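Local structure of cell division control protein Cdc48 (Mycobacterium smegmatis, 5E7P) at residues 212-216 against 307-312; 390-396 against 541-546; 424-429 against 466-470. The protein probably binds and hydrolyses ATP as a Cdc48-type AAA ATPase with two ATPase modules, each holding ADP in this crystal. One frame throughout, in Å; residues are numbered along the deposited sequence.

Contact 1. Residues 212-216 against 307-312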
loop_
_atom_site.group_PDB
_atom_site.type_symbol
_atom_site.label_atom_id
_atom_site.label_comp_id
_atom_site.label_asym_id
_atom_site.label_seq_id
_atom_site.Cartn_x
_atom_site.Cartn_y
_atom_site.Cartn_z
ATOM N N THR A 212 6.603 3.348 -26.951
ATOM C CA THR A 212 5.795 2.993 -25.791
ATOM C C THR A 212 4.511 3.817 -25.744
ATOM O O THR A 212 4.352 4.781 -26.492
ATOM C CB THR A 212 6.577 3.200 -24.475
ATOM O OG1 THR A 212 6.983 4.571 -24.364
ATOM C CG2 THR A 212 7.810 2.309 -24.438
ATOM N N GLY A 213 3.597 3.429 -24.861
ATOM C CA GLY A 213 2.377 4.183 -24.644
ATOM C C GLY A 213 1.333 4.019 -25.733
ATOM O O GLY A 213 0.425 4.840 -25.855
ATOM N N ARG A 214 1.460 2.958 -26.526
ATOM C CA ARG A 214 0.480 2.665 -27.566
ATOM C C ARG A 214 -0.385 1.472 -27.163
ATOM O O ARG A 214 0.046 0.619 -26.385
ATOM C CB ARG A 214 1.178 2.423 -28.906
ATOM C CG ARG A 214 1.936 3.643 -29.418
ATOM C CD ARG A 214 3.285 3.262 -30.013
ATOM N NE ARG A 214 3.191 2.867 -31.416
ATOM C CZ ARG A 214 3.556 3.639 -32.435
ATOM N NH1 ARG A 214 4.048 4.850 -32.207
ATOM N NH2 ARG A 214 3.438 3.200 -33.681
ATOM N N HIS A 215 -1.606 1.415 -27.687
ATOM C CA HIS A 215 -2.566 0.402 -27.249
ATOM C C HIS A 215 -2.309 -0.976 -27.850
ATOM O O HIS A 215 -1.771 -1.101 -28.951
ATOM C CB HIS A 215 -4.009 0.847 -27.522
ATOM C CG HIS A 215 -4.367 0.901 -28.975
ATOM N ND1 HIS A 215 -4.743 -0.214 -29.693
ATOM C CD2 HIS A 215 -4.415 1.940 -29.844
ATOM C CE1 HIS A 215 -5.001 0.133 -30.940
ATOM N NE2 HIS A 215 -4.810 1.435 -31.058
ATOM N N THR A 216 -2.689 -2.006 -27.099
ATOM C CA THR A 216 -2.655 -3.378 -27.584
ATOM C C THR A 216 -4.077 -3.913 -27.655
ATOM O O THR A 216 -4.954 -3.463 -26.920
ATOM C CB THR A 216 -1.820 -4.290 -26.667
ATOM O OG1 THR A 216 -2.307 -4.198 -25.322
ATOM C CG2 THR A 216 -0.360 -3.880 -26.701
ATOM N N ARG A 307 -2.959 11.790 -28.759
ATOM C CA ARG A 307 -3.116 10.978 -29.961
ATOM C C ARG A 307 -3.261 9.501 -29.615
ATOM O O ARG A 307 -4.032 8.777 -30.247
ATOM C CB ARG A 307 -1.929 11.170 -30.909
ATOM C CG ARG A 307 -2.010 10.323 -32.171
ATOM C CD ARG A 307 -0.635 9.850 -32.604
ATOM N NE ARG A 307 0.152 9.371 -31.470
ATOM C CZ ARG A 307 0.031 8.163 -30.925
ATOM N NH1 ARG A 307 0.793 7.823 -29.891
ATOM N NH2 ARG A 307 -0.851 7.296 -31.405
ATOM N N SER A 308 -2.510 9.060 -28.612
ATOM C CA SER A 308 -2.543 7.667 -28.181
ATOM C C SER A 308 -3.922 7.282 -27.637
ATOM O O SER A 308 -4.454 6.222 -27.967
ATOM C CB SER A 308 -1.459 7.412 -27.131
ATOM O OG SER A 308 -1.303 6.026 -26.889
ATOM N N VAL A 309 -4.488 8.152 -26.804
ATOM C CA VAL A 309 -5.824 7.950 -26.251
ATOM C C VAL A 309 -6.871 7.984 -27.361
ATOM O O VAL A 309 -7.809 7.189 -27.373
ATOM C CB VAL A 309 -6.153 9.028 -25.191
ATOM C CG1 VAL A 309 -7.612 8.948 -24.765
ATOM C CG2 VAL A 309 -5.237 8.885 -23.990
ATOM N N THR A 310 -6.690 8.906 -28.300
ATOM C CA THR A 310 -7.599 9.071 -29.431
ATOM C C THR A 310 -7.593 7.836 -30.325
ATOM O O THR A 310 -8.638 7.394 -30.800
ATOM C CB THR A 310 -7.208 10.308 -30.264
ATOM O OG1 THR A 310 -7.196 11.465 -29.417
ATOM C CG2 THR A 310 -8.179 10.526 -31.428
ATOM N N SER A 311 -6.405 7.282 -30.546
ATOM C CA SER A 311 -6.248 6.094 -31.373
ATOM C C SER A 311 -6.893 4.884 -30.707
ATOM O O SER A 311 -7.487 4.035 -31.371
ATOM C CB SER A 311 -4.763 5.831 -31.638
ATOM O OG SER A 311 -4.571 4.599 -32.309
ATOM N N ALA A 312 -6.775 4.817 -29.386
ATOM C CA ALA A 312 -7.334 3.713 -28.616
ATOM C C ALA A 312 -8.857 3.766 -28.581
ATOM O O ALA A 312 -9.524 2.733 -28.636
ATOM C CB ALA A 312 -6.768 3.718 -27.208
HETATM O O HOH W 1 -2.868 4.096 -28.423
#
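His215 lays its imidazole against helix 302-319 and has more surface buried here than any other residue. Ring atom CD2 rests 3.6 Å from Ala312 CA, while His215 CB lies 4.0 Å from the methyl CB of Ala312. Ser311 OG lies at the rim of the imidazole, 3.4 Å from His215 NE2, a weak hydrogen bond whose direction is unsettled. With chi1 at 69°, the ring sits between the backbone N and carbonyl carbon of its own residue and swings across to the helix; Val290 and Leu292 of strand 289-293 also touch it.

One turn earlier, Ser308 is the second focus. Its hydroxyl OG, anti to the backbone N (chi1 -169°), donates to the carbonyl O of Gly213; the modelled separation is too short for its exact value to be trusted. The Ser308 carbonyl is used twice: O accepts the helical bond from Ala312 N at 3.1 Å and also a bond from a water. That water in turn accepts from His215 N at 3.1 Å. Arg214 CG lies 4.4 Å from Arg307 NH1, whose salt bridge goes to Glu304.

The loop 212-216 runs straight into strand 216-218, at one border of the six-stranded sheet of the first ATPase module, so the contact fastens the approach to that strand onto helix 302-319, which packs on the neighbouring, antiparallel strand 289-293. Gly213 O and His215 N are met by the Ser308 hydroxyl and by water, and Gly213 N by Glu296 of helix 294-299, consistent with a loop held largely through its backbone while the imidazole packs on Ala312.

Contact 2. Residues 390-396 against 541-546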
loop_
_atom_site.group_PDB
_atom_site.type_symbol
_atom_site.label_atom_id
_atom_site.label_comp_id
_atom_site.label_asym_id
_atom_site.label_seq_id
_atom_site.Cartn_x
_atom_site.Cartn_y
_atom_site.Cartn_z
ATOM N N SER A 390 -9.848 -5.897 -1.987
ATOM C CA SER A 390 -9.345 -6.050 -0.629
ATOM C C SER A 390 -8.073 -6.894 -0.561
ATOM O O SER A 390 -7.825 -7.726 -1.433
ATOM C CB SER A 390 -10.425 -6.675 0.250
ATOM O OG SER A 390 -9.903 -7.025 1.516
ATOM N N LEU A 391 -7.270 -6.668 0.477
ATOM C CA LEU A 391 -6.111 -7.507 0.768
ATOM C C LEU A 391 -6.567 -8.929 1.053
ATOM O O LEU A 391 -7.629 -9.138 1.639
ATOM C CB LEU A 391 -5.346 -6.990 1.993
ATOM C CG LEU A 391 -4.588 -5.660 1.961
ATOM C CD1 LEU A 391 -4.177 -5.273 3.373
ATOM C CD2 LEU A 391 -3.372 -5.741 1.062
ATOM N N PRO A 392 -5.758 -9.917 0.644
ATOM C CA PRO A 392 -6.062 -11.316 0.951
ATOM C C PRO A 392 -5.819 -11.628 2.426
ATOM O O PRO A 392 -4.772 -11.259 2.961
ATOM C CB PRO A 392 -5.059 -12.083 0.083
ATOM C CG PRO A 392 -3.917 -11.137 -0.104
ATOM C CD PRO A 392 -4.540 -9.775 -0.176
ATOM N N ASP A 393 -6.769 -12.294 3.078
ATOM C CA ASP A 393 -6.516 -12.804 4.422
ATOM C C ASP A 393 -5.631 -14.045 4.338
ATOM O O ASP A 393 -5.251 -14.461 3.241
ATOM C CB ASP A 393 -7.816 -13.091 5.185
ATOM C CG ASP A 393 -8.716 -14.098 4.482
ATOM O OD1 ASP A 393 -8.259 -14.814 3.565
ATOM O OD2 ASP A 393 -9.902 -14.179 4.869
ATOM N N ALA A 394 -5.307 -14.631 5.487
ATOM C CA ALA A 394 -4.424 -15.793 5.533
ATOM C C ALA A 394 -4.909 -16.932 4.629
ATOM O O ALA A 394 -4.115 -17.569 3.940
ATOM C CB ALA A 394 -4.257 -16.280 6.968
ATOM N N THR A 395 -6.216 -17.173 4.631
ATOM C CA THR A 395 -6.801 -18.209 3.786
ATOM C C THR A 395 -6.610 -17.883 2.307
ATOM O O THR A 395 -6.162 -18.724 1.523
ATOM C CB THR A 395 -8.302 -18.385 4.066
ATOM O OG1 THR A 395 -8.501 -18.650 5.459
ATOM C CG2 THR A 395 -8.857 -19.536 3.253
ATOM N N ALA A 396 -6.953 -16.654 1.934
ATOM C CA ALA A 396 -6.797 -16.198 0.557
ATOM C C ALA A 396 -5.336 -16.240 0.112
ATOM O O ALA A 396 -5.038 -16.563 -1.038
ATOM C CB ALA A 396 -7.368 -14.798 0.396
ATOM N N SER A 541 -6.134 -4.240 8.228
ATOM C CA SER A 541 -5.172 -5.035 7.475
ATOM C C SER A 541 -5.480 -6.514 7.596
ATOM O O SER A 541 -4.681 -7.357 7.191
ATOM C CB SER A 541 -3.754 -4.770 7.974
ATOM O OG SER A 541 -3.446 -3.392 7.896
ATOM N N SER A 542 -6.640 -6.822 8.164
ATOM C CA SER A 542 -7.045 -8.202 8.413
ATOM C C SER A 542 -7.208 -9.021 7.133
ATOM O O SER A 542 -6.863 -10.202 7.100
ATOM C CB SER A 542 -8.350 -8.228 9.213
ATOM O OG SER A 542 -8.226 -7.489 10.416
ATOM N N GLY A 543 -7.738 -8.390 6.089
ATOM C CA GLY A 543 -8.017 -9.075 4.838
ATOM C C GLY A 543 -9.495 -9.374 4.703
ATOM O O GLY A 543 -10.248 -9.162 5.654
ATOM N N ARG A 544 -9.905 -9.860 3.529
ATOM C CA ARG A 544 -11.300 -10.221 3.241
ATOM C C ARG A 544 -12.264 -9.119 3.681
ATOM O O ARG A 544 -13.319 -9.377 4.260
ATOM C CB ARG A 544 -11.663 -11.562 3.892
ATOM C CG ARG A 544 -12.909 -12.233 3.314
ATOM C CD ARG A 544 -13.084 -13.641 3.852
ATOM N NE ARG A 544 -12.020 -14.535 3.394
ATOM C CZ ARG A 544 -12.045 -15.201 2.242
ATOM N NH1 ARG A 544 -11.034 -15.992 1.905
ATOM N NH2 ARG A 544 -13.082 -15.076 1.424
ATOM N N LEU A 545 -11.875 -7.883 3.404
ATOM C CA LEU A 545 -12.588 -6.718 3.889
ATOM C C LEU A 545 -12.040 -5.499 3.162
ATOM O O LEU A 545 -10.920 -5.075 3.421
ATOM C CB LEU A 545 -12.371 -6.573 5.397
ATOM C CG LEU A 545 -12.714 -5.219 6.017
ATOM C CD1 LEU A 545 -14.200 -4.950 5.880
ATOM C CD2 LEU A 545 -12.273 -5.148 7.469
ATOM N N SER A 546 -12.811 -4.946 2.235
ATOM C CA SER A 546 -12.349 -3.781 1.491
ATOM C C SER A 546 -12.413 -2.527 2.360
ATOM O O SER A 546 -13.416 -2.271 3.026
ATOM C CB SER A 546 -13.146 -3.604 0.194
ATOM O OG SER A 546 -14.535 -3.495 0.448
#
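Leu391 and Ser390 take up two successive backbone N-H groups of the loop 541-546. Arg544 N donates to Leu391 O at 3.0 Å, approaching almost in line with the C=O bond, and Leu545 N donates to Ser390 OG at 2.9 Å with an N-H...O angle of 160°. A side-chain oxygen thus receives the second N-H. Beside these, Gly543 CA makes a CA-H...O contact of 3.2 Å with the same Leu391 O. Gly543 has no side chain, which lets the two backbones come this close.

Charge pairing is confined to Asp393 and Arg544. Arg544 NE, 2.6 Å from Asp393 OD2, meets that oxygen on its syn side but well out of the carboxylate plane, with the oxygen at the guanidinium edge; a weak second bond joins Arg544 NH1 to Asp393 OD1 at 3.4 Å. Carboxylate and guanidinium planes stand 44° apart, so this is a twisted, uneven pairing. Asp393 is also the N-cap of helix 394-404: chi1 of 58° turns its carboxylate back over the first turn, where OD1 accepts from Ala396 N at 2.8 Å.

The helix starts just after strand 385-388 of the first P-loop ATPase module, whereas 541-546 links helix 534-539 to strand 546-551 of the second. The contact therefore bridges the two modules.

Looser carbon contacts lie alongside. Leu391 CD1 lies 4.2 Å from Ser541 CA, and Ser390 CB is 4.1 Å from Ser546 CB. Leu391 also rests on Pro271 and Val479, while Leu545, turned away from 390-396, packs on Leu502 and Leu505 of helix 491-506.

Contact 3. Residues 424-429 against 466-470. With ADP (adenosine-5'-diphosphate), chain C.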
loop_
_atom_site.group_PDB
_atom_site.type_symbol
_atom_site.label_atom_id
_atom_site.label_comp_id
_atom_site.label_asym_id
_atom_site.label_seq_id
_atom_site.Cartn_x
_atom_site.Cartn_y
_atom_site.Cartn_z
ATOM N N GLY A 424 -0.524 -8.339 5.347
ATOM C CA GLY A 424 -0.198 -7.122 4.628
ATOM C C GLY A 424 0.387 -7.387 3.253
ATOM O O GLY A 424 0.700 -6.454 2.512
ATOM N N PHE A 425 0.538 -8.664 2.910
ATOM C CA PHE A 425 1.056 -9.053 1.600
ATOM C C PHE A 425 -0.034 -9.068 0.532
ATOM O O PHE A 425 -1.211 -9.250 0.836
ATOM C CB PHE A 425 1.708 -10.433 1.669
ATOM C CG PHE A 425 3.155 -10.404 2.047
ATOM C CD1 PHE A 425 3.561 -9.866 3.257
ATOM C CD2 PHE A 425 4.110 -10.942 1.204
ATOM C CE1 PHE A 425 4.898 -9.849 3.609
ATOM C CE2 PHE A 425 5.447 -10.928 1.549
ATOM C CZ PHE A 425 5.844 -10.380 2.753
ATOM N N VAL A 426 0.370 -8.871 -0.719
ATOM C CA VAL A 426 -0.530 -9.019 -1.857
ATOM C C VAL A 426 0.040 -10.076 -2.793
ATOM O O VAL A 426 1.142 -10.577 -2.567
ATOM C CB VAL A 426 -0.717 -7.698 -2.619
ATOM C CG1 VAL A 426 -1.324 -6.649 -1.709
ATOM C CG2 VAL A 426 0.610 -7.217 -3.187
ATOM N N VAL A 427 -0.709 -10.414 -3.837
ATOM C CA VAL A 427 -0.282 -11.454 -4.767
ATOM C C VAL A 427 1.050 -11.104 -5.440
ATOM O O VAL A 427 1.880 -11.984 -5.693
ATOM C CB VAL A 427 -1.377 -11.772 -5.824
ATOM C CG1 VAL A 427 -1.758 -10.525 -6.620
ATOM C CG2 VAL A 427 -0.923 -12.895 -6.750
ATOM N N ALA A 428 1.255 -9.816 -5.703
ATOM C CA ALA A 428 2.494 -9.343 -6.310
ATOM C C ALA A 428 3.682 -9.696 -5.424
ATOM O O ALA A 428 4.707 -10.181 -5.903
ATOM C CB ALA A 428 2.432 -7.842 -6.545
ATOM N N ASP A 429 3.528 -9.456 -4.125
ATOM C CA ASP A 429 4.569 -9.766 -3.153
ATOM C C ASP A 429 4.779 -11.270 -3.055
ATOM O O ASP A 429 5.915 -11.744 -3.046
ATOM C CB ASP A 429 4.197 -9.210 -1.778
ATOM C CG ASP A 429 3.912 -7.723 -1.808
ATOM O OD1 ASP A 429 4.582 -7.003 -2.580
ATOM O OD2 ASP A 429 3.020 -7.273 -1.055
ATOM N N ILE A 466 12.203 -10.145 0.991
ATOM C CA ILE A 466 11.127 -9.591 0.172
ATOM C C ILE A 466 10.248 -8.615 0.950
ATOM O O ILE A 466 9.566 -8.998 1.899
ATOM C CB ILE A 466 10.240 -10.695 -0.430
ATOM C CG1 ILE A 466 11.070 -11.611 -1.331
ATOM C CG2 ILE A 466 9.085 -10.081 -1.210
ATOM C CD1 ILE A 466 11.791 -10.880 -2.444
ATOM N N ARG A 467 10.265 -7.352 0.538
ATOM C CA ARG A 467 9.422 -6.346 1.169
ATOM C C ARG A 467 8.055 -6.285 0.506
ATOM O O ARG A 467 7.956 -6.124 -0.711
ATOM C CB ARG A 467 10.080 -4.966 1.122
ATOM C CG ARG A 467 9.232 -3.885 1.774
ATOM C CD ARG A 467 9.927 -2.540 1.811
ATOM N NE ARG A 467 10.078 -1.941 0.487
ATOM C CZ ARG A 467 10.469 -0.687 0.281
ATOM N NH1 ARG A 467 10.739 0.097 1.314
ATOM N NH2 ARG A 467 10.586 -0.214 -0.953
ATOM N N PRO A 468 6.990 -6.420 1.310
ATOM C CA PRO A 468 5.628 -6.262 0.796
ATOM C C PRO A 468 5.418 -4.848 0.274
ATOM O O PRO A 468 5.926 -3.890 0.863
ATOM C CB PRO A 468 4.749 -6.517 2.025
ATOM C CG PRO A 468 5.645 -6.284 3.194
ATOM C CD PRO A 468 7.009 -6.709 2.754
ATOM N N LEU A 469 4.683 -4.734 -0.829
ATOM C CA LEU A 469 4.409 -3.454 -1.476
ATOM C C LEU A 469 3.746 -2.475 -0.508
ATOM O O LEU A 469 3.930 -1.264 -0.607
ATOM C CB LEU A 469 3.521 -3.677 -2.702
ATOM C CG LEU A 469 3.843 -2.902 -3.980
ATOM C CD1 LEU A 469 5.312 -3.046 -4.335
ATOM C CD2 LEU A 469 2.966 -3.390 -5.124
ATOM N N SER A 470 2.998 -3.011 0.450
ATOM C CA SER A 470 2.331 -2.195 1.458
ATOM C C SER A 470 3.322 -1.482 2.383
ATOM O O SER A 470 2.945 -0.570 3.116
ATOM C CB SER A 470 1.383 -3.058 2.287
ATOM O OG SER A 470 2.098 -4.085 2.955
HETATM P PB ADP C . -2.740 -4.231 -9.541
HETATM O O1B ADP C . -1.673 -3.256 -9.122
HETATM O O2B ADP C . -3.248 -4.021 -10.942
HETATM O O3B ADP C . -3.827 -4.453 -8.525
HETATM P PA ADP C . -1.891 -6.541 -10.927
HETATM O O1A ADP C . -0.942 -5.902 -11.908
HETATM O O2A ADP C . -3.300 -6.857 -11.363
HETATM O O3A ADP C . -1.911 -5.609 -9.613
HETATM O "O5'" ADP C . -1.179 -7.866 -10.379
HETATM C "C5'" ADP C . -0.097 -7.721 -9.468
HETATM C "C4'" ADP C . 1.022 -8.617 -9.972
HETATM O "O4'" ADP C . 0.776 -9.953 -9.541
HETATM C "C3'" ADP C . 1.063 -8.616 -11.492
HETATM O "O3'" ADP C . 2.387 -8.312 -11.944
HETATM C "C2'" ADP C . 0.679 -10.020 -11.914
HETATM O "O2'" ADP C . 1.603 -10.505 -12.893
HETATM C "C1'" ADP C . 0.760 -10.853 -10.648
HETATM N N9 ADP C . -0.413 -11.747 -10.503
HETATM C C8 ADP C . -1.658 -11.371 -10.153
HETATM N N7 ADP C . -2.489 -12.444 -10.102
HETATM C C5 ADP C . -1.764 -13.534 -10.417
HETATM C C6 ADP C . -2.011 -14.989 -10.555
HETATM N N6 ADP C . -3.240 -15.513 -10.336
HETATM N N1 ADP C . -0.972 -15.781 -10.910
HETATM C C2 ADP C . 0.256 -15.280 -11.134
HETATM N N3 ADP C . 0.550 -13.972 -11.024
HETATM C C4 ADP C . -0.397 -13.067 -10.679
HETATM O O HOH W 2 1.680 -5.403 -0.009
HETATM O O HOH W 3 7.345 -7.039 -3.756
#
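One face of the Phe425 ring carries Pro468: CB of the proline stands 3.9 Å from the ring centroid, 21° off the normal, in a CH-pi contact displaced toward the rim. Pro468 CG follows at 3.7 Å from Phe425 CE1. Leu430 and Val433 of helix 427-448 also touch the phenyl group.

The second flat group is the carboxylate of Asp429. Leu469 N sits over its plane, donating to Asp429 OD1 at 2.9 Å and, more weakly, to Asp429 OD2 at 3.0 Å. Val426 N reaches Asp429 OD2 on the anti side at 3.1 Å. With chi1 at -55°, CG lies beside the residue's own backbone N, which brings the carboxylate back toward the helix start; Asp429, three residues on from the N-cap Val426, thus accepts the N-cap N-H. A water joins OD2 to Gly424 O and Ser470 N, and another joins OD1 to Arg467 O. Farther along, Ser470 OG donates to Gly424 O at 2.8 Å, tilted from the carbonyl plane.

The same helix start borders the nucleotide. Val427 CG1 touches C8 of the ADP adenine at 3.6 Å, and Ala428 CA lies near the ribose, while backbone N-H groups of Gly273, Gly275, Lys276, Ala277 and Thr278 bind ADP in the manner of a P-loop.

Asp429 thus has both oxygens occupied by N-H groups and waters, and it stands at the N-terminal end of a helix; both would tend to keep it charged though buried. The loop 466-470 is thereby tied, through one carboxylate, to the helical turn lying against the ADP.

In the fold
Contacts 2 and 3 are buried near the middle of the chain, their centres 12 Å apart; contact 1 is only partly buried, with its centre 31 Å or more from both. The inner pair touch, with Pro392 CG 3.4 Å from Phe425 O and Leu391 packed on Val426, so the segments leading into helices 394-404 and 427-448 meet. Each has an aspartate bonding back into its own helix start, but the partners differ: an arginine of the second ATPase module in contact 2, backbone N-H groups and waters in contact 3. Contact 1 has no salt bridge between its segments and uses a serine hydroxyl, an imidazole and a water at the border of the first module's sheet.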